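Local coordinates for protein monooxygenase (Agrobacterium tumefaciens, PDB 2I7G) that probably catalyses a flavin-dependent monooxygenation, as a TIM-barrel member of the luciferase-like monooxygenase family, at residues 259-263 against 346-351. Numbering follows the deposited sequence.
Sequences FIADT and RGIELY
Arg-346 leaves the helix with CG anti to the backbone N (chi1 -180°) and bends at chi2, which brings the NE/NH2 edge of its guanidinium to the carboxylate of Asp-262, whose own CG lies anti to the carbonyl carbon; the two side chains cross at about a right angle. The grip is side-on: NE of Arg-346 gives a nearly straight bond to OD2 of Asp-262 (2.9 Å), while NH2 of Arg-346 reaches OD1 of Asp-262 at 2.7 Å. Both oxygens use their syn lone pairs, and the two planes are only 22° apart, so the paired bonds fix the rotation of each group. CD2 of Leu-350 lies over one guanidinium face, near its rim. Asp-262 lies just past the end of strand 252-260 of the TIM barrel, where the chain passes helix 341-363 on the barrel's outside; Arg-346 and Leu-350 come from that helix. On the buried side of the ion pair, Ile-260 CG2 meets Leu-350 CB at 3.7 Å, and CD1 of Ile-260 approaches Tyr-351 CB at 3.6 Å; the tyrosine hydroxyl is hydrogen-bonded to the carbonyl O of Gly-25. Leu-350 CD1 rests on the backbone C of Ala-261 (3.5 Å). The two backbones run nearest at Gly-347, whose CA sits 3.3 Å from Ile-260 O in a bent CA-H...O contact.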
ATOM      1  N   PHE B 259       9.570  27.240   4.092  1.00 23.25           N
ATOM      2  CA  PHE B 259      10.822  26.585   4.458  1.00 22.75           C
ATOM      3  C   PHE B 259      11.373  27.256   5.718  1.00 22.59           C
ATOM      4  O   PHE B 259      11.194  28.461   5.910  1.00 22.77           O
ATOM      5  CB  PHE B 259      11.819  26.689   3.293  1.00 22.69           C
ATOM      6  CG  PHE B 259      13.123  25.976   3.536  1.00 23.10           C
ATOM      7  CD1 PHE B 259      13.157  24.612   3.878  1.00 29.64           C
ATOM      8  CD2 PHE B 259      14.327  26.675   3.422  1.00 26.40           C
ATOM      9  CE1 PHE B 259      14.385  23.961   4.116  1.00 27.62           C
ATOM     10  CE2 PHE B 259      15.577  26.014   3.654  1.00 25.08           C
ATOM     11  CZ  PHE B 259      15.590  24.682   4.018  1.00 26.07           C
ATOM     12  N   ILE B 260      11.989  26.448   6.582  1.00 22.09           N
ATOM     13  CA  ILE B 260      12.590  26.973   7.824  1.00 22.00           C
ATOM     14  C   ILE B 260      14.098  26.701   7.788  1.00 22.29           C
ATOM     15  O   ILE B 260      14.531  25.594   7.424  1.00 22.08           O
ATOM     16  CB  ILE B 260      11.937  26.310   9.063  1.00 23.36           C
ATOM     17  CG1 ILE B 260      10.417  26.602   9.109  1.00 23.42           C
ATOM     18  CG2 ILE B 260      12.644  26.753  10.343  1.00 23.18           C
ATOM     19  CD1 ILE B 260       9.603  25.562   9.852  1.00 24.51           C
ATOM     20  N   ALA B 261      14.908  27.696   8.159  1.00 21.25           N
ATOM     21  CA  ALA B 261      16.350  27.481   8.236  1.00 22.25           C
ATOM     22  C   ALA B 261      16.888  28.307   9.392  1.00 21.47           C
ATOM     23  O   ALA B 261      16.120  28.973  10.099  1.00 21.82           O
ATOM     24  CB  ALA B 261      17.078  27.875   6.893  1.00 21.90           C
ATOM     25  N   ASP B 262      18.196  28.250   9.590  1.00 20.58           N
ATOM     26  CA  ASP B 262      18.778  28.851  10.780  1.00 20.47           C
ATOM     27  C   ASP B 262      18.690  30.375  10.744  1.00 21.33           C
ATOM     28  O   ASP B 262      18.734  31.018  11.810  1.00 22.06           O
ATOM     29  CB  ASP B 262      20.217  28.393  10.936  1.00 20.91           C
ATOM     30  CG  ASP B 262      20.289  26.961  11.493  1.00 24.74           C
ATOM     31  OD1 ASP B 262      20.144  26.817  12.736  1.00 28.83           O
ATOM     32  OD2 ASP B 262      20.441  25.988  10.706  1.00 24.90           O
ATOM     33  N   THR B 263      18.650  30.937   9.530  1.00 20.53           N
ATOM     34  CA  THR B 263      18.451  32.385   9.369  1.00 20.53           C
ATOM     35  C   THR B 263      17.449  32.596   8.238  1.00 20.30           C
ATOM     36  O   THR B 263      17.221  31.694   7.393  1.00 20.32           O
ATOM     37  CB  THR B 263      19.726  33.178   9.007  1.00 21.13           C
ATOM     38  OG1 THR B 263      20.113  32.881   7.658  1.00 22.40           O
ATOM     39  CG2 THR B 263      20.933  32.878   9.983  1.00 19.46           C
ATOM     40  N   ARG B 346      17.365  19.581   8.315  1.00 21.26           N
ATOM     41  CA  ARG B 346      17.608  20.691   9.255  1.00 21.37           C
ATOM     42  C   ARG B 346      16.294  21.457   9.472  1.00 21.07           C
ATOM     43  O   ARG B 346      15.976  21.816  10.611  1.00 22.89           O
ATOM     44  CB  ARG B 346      18.702  21.624   8.736  1.00 21.37           C
ATOM     45  CG  ARG B 346      19.014  22.801   9.675  1.00 21.28           C
ATOM     46  CD  ARG B 346      19.363  22.339  11.109  1.00 22.79           C
ATOM     47  NE  ARG B 346      19.718  23.459  11.990  1.00 24.53           N
ATOM     48  CZ  ARG B 346      19.781  23.374  13.321  1.00 26.77           C
ATOM     49  NH1 ARG B 346      19.490  22.218  13.938  1.00 27.12           N
ATOM     50  NH2 ARG B 346      20.115  24.442  14.045  1.00 23.98           N
ATOM     51  N   GLY B 347      15.543  21.686   8.390  1.00 20.28           N
ATOM     52  CA  GLY B 347      14.263  22.424   8.466  1.00 21.49           C
ATOM     53  C   GLY B 347      13.268  21.682   9.348  1.00 20.95           C
ATOM     54  O   GLY B 347      12.556  22.288  10.166  1.00 23.08           O
ATOM     55  N   ILE B 348      13.238  20.358   9.215  1.00 21.25           N
ATOM     56  CA  ILE B 348      12.309  19.551  10.016  1.00 22.15           C
ATOM     57  C   ILE B 348      12.692  19.621  11.502  1.00 21.77           C
ATOM     58  O   ILE B 348      11.825  19.809  12.403  1.00 21.92           O
ATOM     59  CB  ILE B 348      12.277  18.095   9.541  1.00 22.34           C
ATOM     60  CG1 ILE B 348      11.519  17.992   8.192  1.00 23.52           C
ATOM     61  CG2 ILE B 348      11.521  17.215  10.552  1.00 22.03           C
ATOM     62  CD1 ILE B 348      11.736  16.631   7.487  1.00 22.40           C
ATOM     63  N   GLU B 349      13.987  19.468  11.775  0.50 22.72           N
ATOM     64  CA  GLU B 349      14.492  19.625  13.137  0.50 22.64           C
ATOM     65  C   GLU B 349      14.098  20.977  13.735  0.50 22.37           C
ATOM     66  O   GLU B 349      13.547  21.030  14.835  0.50 21.69           O
ATOM     67  CB  GLU B 349      16.014  19.432  13.196  0.50 23.79           C
ATOM     68  CG  GLU B 349      16.588  19.788  14.569  0.50 26.76           C
ATOM     69  CD  GLU B 349      17.487  18.707  15.173  0.50 32.57           C
ATOM     70  OE1 GLU B 349      17.085  17.515  15.207  0.50 34.57           O
ATOM     71  OE2 GLU B 349      18.580  19.063  15.663  0.50 33.51           O
ATOM     72  N   LEU B 350      14.363  22.060  13.007  1.00 21.69           N
ATOM     73  CA  LEU B 350      13.995  23.413  13.488  1.00 22.57           C
ATOM     74  C   LEU B 350      12.489  23.583  13.660  1.00 22.16           C
ATOM     75  O   LEU B 350      12.021  24.218  14.622  1.00 22.58           O
ATOM     76  CB  LEU B 350      14.563  24.487  12.562  1.00 23.06           C
ATOM     77  CG  LEU B 350      16.091  24.620  12.606  1.00 23.02           C
ATOM     78  CD1 LEU B 350      16.486  25.554  11.472  1.00 23.10           C
ATOM     79  CD2 LEU B 350      16.621  25.124  13.986  1.00 22.96           C
ATOM     80  N   TYR B 351      11.728  23.016  12.723  1.00 21.94           N
ATOM     81  CA  TYR B 351      10.260  23.034  12.800  1.00 22.45           C
ATOM     82  C   TYR B 351       9.767  22.389  14.126  1.00 22.68           C
ATOM     83  O   TYR B 351       9.005  23.015  14.892  1.00 24.08           O
ATOM     84  CB  TYR B 351       9.700  22.334  11.549  1.00 23.62           C
ATOM     85  CG  TYR B 351       8.214  22.471  11.300  1.00 22.68           C
ATOM     86  CD1 TYR B 351       7.428  23.423  11.982  1.00 23.45           C
ATOM     87  CD2 TYR B 351       7.588  21.629  10.364  1.00 23.70           C
ATOM     88  CE1 TYR B 351       6.030  23.527  11.720  1.00 22.35           C
ATOM     89  CE2 TYR B 351       6.205  21.746  10.081  1.00 21.93           C
ATOM     90  CZ  TYR B 351       5.445  22.682  10.762  1.00 23.00           C
ATOM     91  OH  TYR B 351       4.102  22.792  10.477  1.00 22.89           O
TER